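Local coordinates for flagellar hook-associated protein 2 (Helicobacter pylori, PDB 6IWY) that caps the growing flagellar filament, helping flagellin monomers polymerise at its tip and stopping them from leaking out, at residues G14-A19 with Q397-N402; Q35-G40 with P380-N385; G120-V125 with D212-G217. All coordinates share one frame; numbering follows the deposited sequence.

Contact 1. Residues G14-A19 with Q397-N402; sequences GDALSA and QTTEPN
Gln397 turns its CG in beside its own backbone N (chi1 -50°) and then runs extended, which lays the side chain alongside the main chain of Asp15. With OG1 of Thr399 between the backbone N and the carbonyl carbon (chi1 62°), its methyl CG2 lies beside the N and faces Ala16. The long Gln397 chain skirts the Asp15 carbonyl: CG lies 3.5 Å from Asp15 O and CD 3.4 Å from the same oxygen. Further out, Gln397 OE1 comes within 3.5 Å of Asp15 CB, a packing contact with the methylene of the aspartate. One residue further on, Ala16 CB meets Thr399 CG2 methyl to methyl at 3.4 Å, with the Ala16 methyl also lying against the backbone oxygen of Gln397.

One backbone hydrogen bond ties the segments together: Gln397 N donates to Ala16 O at 2.9 Å (157°). Ala16 is buried, whereas Gln397 and Asp15 lie at the surface. The hydroxyl of Thr399 serves a different neighbour, hydrogen bonding with Val34 N, and the Thr399 backbone bonds with Val34 as well.

The contact thus continues the pairing of strand 17-19 with antiparallel strand 393-395. Ser18 pairs with Thr394 within the strands, and the Ala16-Glu396 backbone bond and this contact carry the pairing past their ends. Next to it Leu17 packs on Ile393 and Leu395 of one neighbouring strand and on Ala405 and Ile407 of strand 405-407, while Thr399 links the departing loop to strand 30-36.

Contact 2. Residues Q35-G40 with P380-N385; sequences QNLAQG and PTNEVN
Two loop exits at one end of an antiparallel sheet are joined where Ala38 meets Asn382. Strands 30-36 and 378-379 flank strand 368-371 and both run antiparallel to it, so the segments that follow them leave on the same side and come together past its start. The first leaves through a classic beta bulge, in which Gln35 and Asn36 both face Ala369. The chain is a fragment of the longer cap protein, and 380-385 falls within its FliD C-terminal family region.

The amide of Asn382 grips both backbone polar groups of Ala38. Ala38 N donates to Asn382 OD1 at 2.9 Å with an N-H...O angle of 149°, and Asn382 ND2 returns a bond to Ala38 O at 3.1 Å, more bent at 136°. Each bond departs from the flat ideal: Ala38 N stands off the plane of the side-chain carbonyl, and Ala38 O lies off the amide plane. Placing CG beside the backbone N of Asn382 (chi1 -75°) brings the amide to Ala38, and two bonds from one flat group fix its rotation.

Van der Waals contacts surround this pair. Ala38 CB, pointing at the opposite segment, lies 3.4 Å from Thr381 CA and 3.7 Å from Pro380 O. Leu37 crosses the Asn382 side chain at about a right angle, its CD2 3.4 Å from OD1. Within the second loop, Glu383 N makes a weak hydrogen bond to Thr381 OG1, consistent with an ST turn. Pro380 O is held by Thr119 OG1, and the Asn382 backbone bonds with Leu395.

Such two-point recognition of one residue's N-H and C=O by an asparagine amide imitates the peptide pairing of a beta-sheet, here carried on beyond the strand ends by a side chain.

Contact 3. Residues G120-V125 with D212-G217; sequences GEDNRV and DTLHGG
Arg124 and Asp212 form the salt bridge of this contact, NH2 to OD2 at 2.8 Å. The carboxylate oxygen sits over one face of the guanidinium rather than in front of its N-H groups, and the two planes are 19° apart; the bend in the arginine chain (chi3 71°) turns the group to meet it. Asp212 OD2 also hydrogen bonds with Tyr126 OH.

The hydrogen bonding is slighter. Glu121 reaches across fully extended, and Gly216 N donates to its OE2 in a weak hydrogen bond at 3.4 Å. The same oxygen is 3.3 Å from His215 N.

The rest is packing and proximity. Asp122 OD1 comes within 3.1 Å of His215 NE2, but at an angle too poor for a hydrogen bond, with carboxylate and ring planes 81° apart. Leu214 CD1 lies over the centre of the His215 ring and touches Asp122 OD1 at 3.8 Å.

Charge therefore dominates where a loop with a short 3-10 segment (121-122) meets the end of strand 209-214 and the residues after it. Asp122 would probably favour a protonated His215, and the Arg124-Asp212 pair is held by charge attraction, with no well-aimed N-H to the carboxylate.

All three contacts lie at the surface, each with a single buried residue among those that touch. Contacts 1 and 2, their centres 13 Å apart, touch directly through Thr398 and Gln35 and both lean on strands 30-36 and 393-395; contact 1 brings together residues near both ends of the modelled chain, contact 2 residues further in. Contact 3 instead joins a loop to the edge strand of a separate three-stranded sheet. Asp367 stands between contacts 2 and 3, packing with Pro380 and accepting from Glu121 N. The chemistry shifts accordingly: a backbone bond beside small methyls in contact 1, an asparagine amide on backbone groups in contact 2, and charged side chains in contact 3.

Contact 1. Residues G14-A19 with Q397-N402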
loop_
_atom_site.group_PDB
_atom_site.type_symbol
_atom_site.label_atom_id
_atom_site.label_comp_id
_atom_site.label_asym_id
_atom_site.label_seq_id
_atom_site.Cartn_x
_atom_site.Cartn_y
_atom_site.Cartn_z
ATOM N N GLY A 14 -21.248 6.590 35.182
ATOM C CA GLY A 14 -20.543 7.446 34.222
ATOM C C GLY A 14 -21.110 7.316 32.818
ATOM O O GLY A 14 -22.302 7.063 32.658
ATOM N N ASP A 15 -20.264 7.488 31.802
ATOM C CA ASP A 15 -20.719 7.504 30.406
ATOM C C ASP A 15 -19.850 6.644 29.466
ATOM O O ASP A 15 -19.950 6.766 28.247
ATOM C CB ASP A 15 -20.759 8.952 29.886
ATOM C CG ASP A 15 -21.381 9.935 30.895
ATOM O OD1 ASP A 15 -22.333 9.543 31.600
ATOM O OD2 ASP A 15 -20.931 11.107 30.982
ATOM N N ALA A 16 -19.024 5.762 30.020
ATOM C CA ALA A 16 -17.974 5.111 29.248
ATOM C C ALA A 16 -18.445 3.874 28.475
ATOM O O ALA A 16 -17.809 3.478 27.479
ATOM C CB ALA A 16 -16.824 4.737 30.171
ATOM N N LEU A 17 -19.520 3.236 28.949
ATOM C CA LEU A 17 -20.063 2.067 28.269
ATOM C C LEU A 17 -21.513 1.789 28.643
ATOM O O LEU A 17 -22.001 2.235 29.688
ATOM C CB LEU A 17 -19.197 0.837 28.560
ATOM C CG LEU A 17 -19.104 0.374 30.016
ATOM C CD1 LEU A 17 -20.257 -0.586 30.386
ATOM C CD2 LEU A 17 -17.758 -0.289 30.242
ATOM N N SER A 18 -22.184 1.032 27.778
ATOM C CA SER A 18 -23.570 0.600 28.009
ATOM C C SER A 18 -23.706 -0.930 27.916
ATOM O O SER A 18 -23.415 -1.512 26.884
ATOM C CB SER A 18 -24.508 1.275 26.998
ATOM O OG SER A 18 -24.097 1.004 25.665
ATOM N N ALA A 19 -24.170 -1.558 28.991
ATOM C CA ALA A 19 -24.290 -3.011 29.061
ATOM C C ALA A 19 -25.744 -3.503 29.017
ATOM O O ALA A 19 -26.641 -2.831 29.527
ATOM C CB ALA A 19 -23.591 -3.525 30.317
ATOM N N GLN A 397 -16.535 5.341 25.624
ATOM C CA GLN A 397 -15.534 6.326 26.033
ATOM C C GLN A 397 -14.449 5.774 26.912
ATOM O O GLN A 397 -14.627 4.789 27.605
ATOM C CB GLN A 397 -16.163 7.444 26.824
ATOM C CG GLN A 397 -17.360 8.063 26.220
ATOM C CD GLN A 397 -17.890 9.154 27.107
ATOM O OE1 GLN A 397 -17.603 9.180 28.308
ATOM N NE2 GLN A 397 -18.666 10.063 26.529
ATOM N N THR A 398 -13.324 6.473 26.916
ATOM C CA THR A 398 -12.251 6.160 27.840
ATOM C C THR A 398 -12.685 6.561 29.248
ATOM O O THR A 398 -13.676 7.284 29.423
ATOM C CB THR A 398 -10.928 6.847 27.433
ATOM O OG1 THR A 398 -11.166 8.230 27.123
ATOM C CG2 THR A 398 -10.324 6.153 26.206
ATOM N N THR A 399 -11.963 6.076 30.249
ATOM C CA THR A 399 -12.230 6.457 31.637
ATOM C C THR A 399 -10.988 7.064 32.273
ATOM O O THR A 399 -9.881 6.882 31.777
ATOM C CB THR A 399 -12.665 5.248 32.467
ATOM O OG1 THR A 399 -11.605 4.290 32.484
ATOM C CG2 THR A 399 -13.916 4.635 31.877
ATOM N N GLU A 400 -11.177 7.779 33.376
ATOM C CA GLU A 400 -10.060 8.362 34.117
ATOM C C GLU A 400 -9.530 7.366 35.159
ATOM O O GLU A 400 -10.326 6.741 35.869
ATOM C CB GLU A 400 -10.510 9.650 34.811
ATOM C CG GLU A 400 -11.042 10.702 33.861
ATOM C CD GLU A 400 -9.968 11.228 32.919
ATOM O OE1 GLU A 400 -9.882 10.677 31.791
ATOM O OE2 GLU A 400 -9.215 12.167 33.314
ATOM N N PRO A 401 -8.188 7.220 35.268
ATOM C CA PRO A 401 -7.574 6.349 36.291
ATOM C C PRO A 401 -8.254 6.430 37.671
ATOM O O PRO A 401 -8.491 7.533 38.176
ATOM C CB PRO A 401 -6.136 6.883 36.386
ATOM C CG PRO A 401 -5.846 7.461 35.033
ATOM C CD PRO A 401 -7.167 7.900 34.439
ATOM N N ASN A 402 -8.560 5.267 38.252
ATOM C CA ASN A 402 -9.202 5.154 39.587
ATOM C C ASN A 402 -10.656 5.672 39.655
ATOM O O ASN A 402 -11.137 6.065 40.727
ATOM C CB ASN A 402 -8.350 5.842 40.669
#

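Contact 2. Residues Q35-G40 with P380-N385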
loop_
_atom_site.group_PDB
_atom_site.type_symbol
_atom_site.label_atom_id
_atom_site.label_comp_id
_atom_site.label_asym_id
_atom_site.label_seq_id
_atom_site.Cartn_x
_atom_site.Cartn_y
_atom_site.Cartn_z
ATOM N N GLN A 35 -9.198 2.010 28.573
ATOM C CA GLN A 35 -8.006 2.771 28.196
ATOM C C GLN A 35 -8.081 3.291 26.754
ATOM O O GLN A 35 -7.752 4.440 26.497
ATOM C CB GLN A 35 -6.734 1.932 28.413
ATOM C CG GLN A 35 -5.981 2.223 29.734
ATOM C CD GLN A 35 -6.649 1.627 30.969
ATOM O OE1 GLN A 35 -7.723 1.028 30.879
ATOM N NE2 GLN A 35 -6.010 1.793 32.134
ATOM N N ASN A 36 -8.508 2.443 25.818
ATOM C CA ASN A 36 -8.670 2.858 24.418
ATOM C C ASN A 36 -9.969 2.339 23.817
ATOM O O ASN A 36 -10.523 1.382 24.298
ATOM C CB ASN A 36 -7.473 2.416 23.572
ATOM C CG ASN A 36 -6.173 3.100 23.999
ATOM O OD1 ASN A 36 -5.594 2.770 25.047
ATOM N ND2 ASN A 36 -5.708 4.064 23.191
ATOM N N LEU A 37 -10.456 3.015 22.789
ATOM C CA LEU A 37 -11.594 2.576 22.015
ATOM C C LEU A 37 -11.115 2.088 20.662
ATOM O O LEU A 37 -10.145 2.607 20.107
ATOM C CB LEU A 37 -12.538 3.739 21.767
ATOM C CG LEU A 37 -13.393 4.270 22.911
ATOM C CD1 LEU A 37 -14.220 5.472 22.427
ATOM C CD2 LEU A 37 -14.292 3.135 23.418
ATOM N N ALA A 38 -11.813 1.104 20.128
ATOM C CA ALA A 38 -11.543 0.604 18.791
ATOM C C ALA A 38 -11.914 1.681 17.760
ATOM O O ALA A 38 -12.887 2.399 17.945
ATOM C CB ALA A 38 -12.335 -0.715 18.533
ATOM N N GLN A 39 -11.106 1.775 16.699
ATOM C CA GLN A 39 -11.168 2.842 15.691
ATOM C C GLN A 39 -10.990 2.262 14.293
ATOM O O GLN A 39 -10.260 1.309 14.108
ATOM C CB GLN A 39 -10.020 3.836 15.921
ATOM C CG GLN A 39 -10.307 5.030 16.872
ATOM C CD GLN A 39 -9.018 5.690 17.384
ATOM O OE1 GLN A 39 -8.070 5.914 16.624
ATOM N NE2 GLN A 39 -8.963 5.950 18.691
ATOM N N GLY A 40 -11.659 2.837 13.311
ATOM C CA GLY A 40 -11.320 2.608 11.910
ATOM C C GLY A 40 -10.224 3.591 11.481
ATOM O O GLY A 40 -9.819 4.456 12.246
ATOM N N PRO A 380 -10.764 -6.124 18.866
ATOM C CA PRO A 380 -10.690 -5.360 17.621
ATOM C C PRO A 380 -11.892 -4.456 17.367
ATOM O O PRO A 380 -11.924 -3.738 16.363
ATOM C CB PRO A 380 -10.639 -6.464 16.549
ATOM C CG PRO A 380 -11.382 -7.626 17.151
ATOM C CD PRO A 380 -11.098 -7.550 18.630
ATOM N N THR A 381 -12.882 -4.508 18.251
ATOM C CA THR A 381 -14.050 -3.647 18.146
ATOM C C THR A 381 -14.505 -3.219 19.526
ATOM O O THR A 381 -13.978 -3.688 20.540
ATOM C CB THR A 381 -15.245 -4.309 17.411
ATOM O OG1 THR A 381 -15.828 -5.298 18.256
ATOM C CG2 THR A 381 -14.829 -4.909 16.061
ATOM N N ASN A 382 -15.465 -2.288 19.534
ATOM C CA ASN A 382 -16.009 -1.724 20.765
ATOM C C ASN A 382 -17.147 -2.597 21.324
ATOM O O ASN A 382 -17.666 -2.365 22.415
ATOM C CB ASN A 382 -16.501 -0.310 20.490
ATOM C CG ASN A 382 -15.377 0.668 20.356
ATOM O OD1 ASN A 382 -14.444 0.633 21.137
ATOM N ND2 ASN A 382 -15.453 1.550 19.368
ATOM N N GLU A 383 -17.511 -3.612 20.553
ATOM C CA GLU A 383 -18.598 -4.497 20.907
ATOM C C GLU A 383 -17.943 -5.671 21.614
ATOM O O GLU A 383 -17.318 -6.481 20.968
ATOM C CB GLU A 383 -19.362 -4.907 19.633
ATOM C CG GLU A 383 -20.119 -3.718 18.918
ATOM C CD GLU A 383 -19.195 -2.689 18.173
ATOM O OE1 GLU A 383 -18.296 -3.096 17.386
ATOM O OE2 GLU A 383 -19.404 -1.462 18.355
ATOM N N VAL A 384 -18.029 -5.722 22.940
ATOM C CA VAL A 384 -17.259 -6.686 23.724
ATOM C C VAL A 384 -18.147 -7.661 24.476
ATOM O O VAL A 384 -18.457 -7.461 25.650
ATOM C CB VAL A 384 -16.333 -5.995 24.714
ATOM C CG1 VAL A 384 -15.829 -6.980 25.757
ATOM C CG2 VAL A 384 -15.166 -5.348 23.968
ATOM N N ASN A 385 -18.551 -8.728 23.785
ATOM C CA ASN A 385 -19.326 -9.785 24.391
ATOM C C ASN A 385 -18.472 -11.043 24.484
ATOM O O ASN A 385 -18.508 -11.754 25.486
ATOM C CB ASN A 385 -20.592 -10.050 23.570
ATOM C CG ASN A 385 -21.400 -8.776 23.277
ATOM O OD1 ASN A 385 -21.090 -7.677 23.762
ATOM N ND2 ASN A 385 -22.464 -8.938 22.494
#

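Contact 3. Residues G120-V125 with D212-G217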
loop_
_atom_site.group_PDB
_atom_site.type_symbol
_atom_site.label_atom_id
_atom_site.label_comp_id
_atom_site.label_asym_id
_atom_site.label_seq_id
_atom_site.Cartn_x
_atom_site.Cartn_y
_atom_site.Cartn_z
ATOM N N GLY A 120 -10.352 -1.652 14.631
ATOM C CA GLY A 120 -9.274 -2.585 14.982
ATOM C C GLY A 120 -7.997 -2.430 14.154
ATOM O O GLY A 120 -8.024 -2.097 12.968
ATOM N N GLU A 121 -6.878 -2.715 14.802
ATOM C CA GLU A 121 -5.544 -2.674 14.215
ATOM C C GLU A 121 -5.360 -3.269 12.817
ATOM O O GLU A 121 -4.666 -2.683 11.995
ATOM C CB GLU A 121 -4.593 -3.402 15.146
ATOM C CG GLU A 121 -3.168 -3.037 14.912
ATOM C CD GLU A 121 -2.237 -3.640 15.933
ATOM O OE1 GLU A 121 -1.214 -2.983 16.194
ATOM O OE2 GLU A 121 -2.510 -4.752 16.457
ATOM N N ASP A 122 -5.950 -4.433 12.550
ATOM C CA ASP A 122 -5.839 -5.072 11.226
ATOM C C ASP A 122 -6.398 -4.228 10.070
ATOM O O ASP A 122 -6.321 -4.636 8.914
ATOM C CB ASP A 122 -6.563 -6.428 11.215
ATOM C CG ASP A 122 -5.861 -7.486 12.039
ATOM O OD1 ASP A 122 -4.768 -7.197 12.596
ATOM O OD2 ASP A 122 -6.400 -8.622 12.120
ATOM N N ASN A 123 -6.973 -3.064 10.353
ATOM C CA ASN A 123 -7.553 -2.262 9.269
ATOM C C ASN A 123 -6.796 -1.006 8.951
ATOM O O ASN A 123 -7.347 -0.089 8.380
ATOM C CB ASN A 123 -9.032 -1.952 9.536
ATOM C CG ASN A 123 -9.902 -3.180 9.395
ATOM O OD1 ASN A 123 -10.333 -3.520 8.291
ATOM N ND2 ASN A 123 -10.141 -3.870 10.509
ATOM N N ARG A 124 -5.519 -0.958 9.279
ATOM C CA ARG A 124 -4.746 0.205 8.872
ATOM C C ARG A 124 -4.679 0.100 7.363
ATOM O O ARG A 124 -4.734 -1.016 6.840
ATOM C CB ARG A 124 -3.398 0.227 9.547
ATOM C CG ARG A 124 -3.547 0.469 11.038
ATOM C CD ARG A 124 -2.229 0.510 11.750
ATOM N NE ARG A 124 -1.462 1.721 11.441
ATOM C CZ ARG A 124 -0.224 1.965 11.878
ATOM N NH1 ARG A 124 0.403 1.081 12.655
ATOM N NH2 ARG A 124 0.389 3.120 11.549
ATOM N N VAL A 125 -4.682 1.232 6.658
ATOM C CA VAL A 125 -4.504 1.213 5.209
ATOM C C VAL A 125 -3.067 1.599 4.836
ATOM O O VAL A 125 -2.603 2.667 5.147
ATOM C CB VAL A 125 -5.462 2.136 4.499
ATOM C CG1 VAL A 125 -5.140 2.146 3.038
ATOM C CG2 VAL A 125 -6.906 1.697 4.671
ATOM N N ASP A 212 6.218 -0.110 10.892
ATOM C CA ASP A 212 5.305 -0.219 12.031
ATOM C C ASP A 212 5.323 -1.624 12.642
ATOM O O ASP A 212 5.630 -2.599 11.969
ATOM C CB ASP A 212 3.852 0.052 11.590
ATOM C CG ASP A 212 3.596 1.496 11.157
ATOM O OD1 ASP A 212 4.375 2.393 11.520
ATOM O OD2 ASP A 212 2.585 1.723 10.445
ATOM N N THR A 213 4.959 -1.712 13.918
ATOM C CA THR A 213 4.649 -2.990 14.537
ATOM C C THR A 213 3.135 -3.208 14.536
ATOM O O THR A 213 2.348 -2.266 14.605
ATOM C CB THR A 213 5.160 -3.080 15.970
ATOM O OG1 THR A 213 4.273 -2.370 16.837
ATOM C CG2 THR A 213 6.560 -2.488 16.073
ATOM N N LEU A 214 2.748 -4.473 14.494
ATOM C CA LEU A 214 1.360 -4.851 14.302
ATOM C C LEU A 214 1.088 -6.217 14.955
ATOM O O LEU A 214 2.006 -6.857 15.457
ATOM C CB LEU A 214 1.077 -4.787 12.800
ATOM C CG LEU A 214 0.332 -5.836 11.987
ATOM C CD1 LEU A 214 -1.219 -5.792 12.106
ATOM C CD2 LEU A 214 0.780 -5.571 10.552
ATOM N N HIS A 215 -0.175 -6.630 14.987
ATOM C CA HIS A 215 -0.602 -7.861 15.676
ATOM C C HIS A 215 -0.018 -7.945 17.081
ATOM O O HIS A 215 0.570 -8.936 17.467
ATOM C CB HIS A 215 -0.269 -9.116 14.868
ATOM C CG HIS A 215 -1.113 -9.291 13.643
ATOM N ND1 HIS A 215 -0.576 -9.500 12.391
ATOM C CD2 HIS A 215 -2.460 -9.295 13.478
ATOM C CE1 HIS A 215 -1.553 -9.633 11.510
ATOM N NE2 HIS A 215 -2.708 -9.507 12.143
ATOM N N GLY A 216 -0.180 -6.864 17.827
ATOM C CA GLY A 216 0.223 -6.805 19.221
ATOM C C GLY A 216 1.704 -6.985 19.480
ATOM O O GLY A 216 2.087 -7.381 20.578
ATOM N N GLY A 217 2.545 -6.669 18.495
ATOM C CA GLY A 217 3.986 -6.878 18.627
ATOM C C GLY A 217 4.524 -7.987 17.736
ATOM O O GLY A 217 5.691 -7.957 17.344
#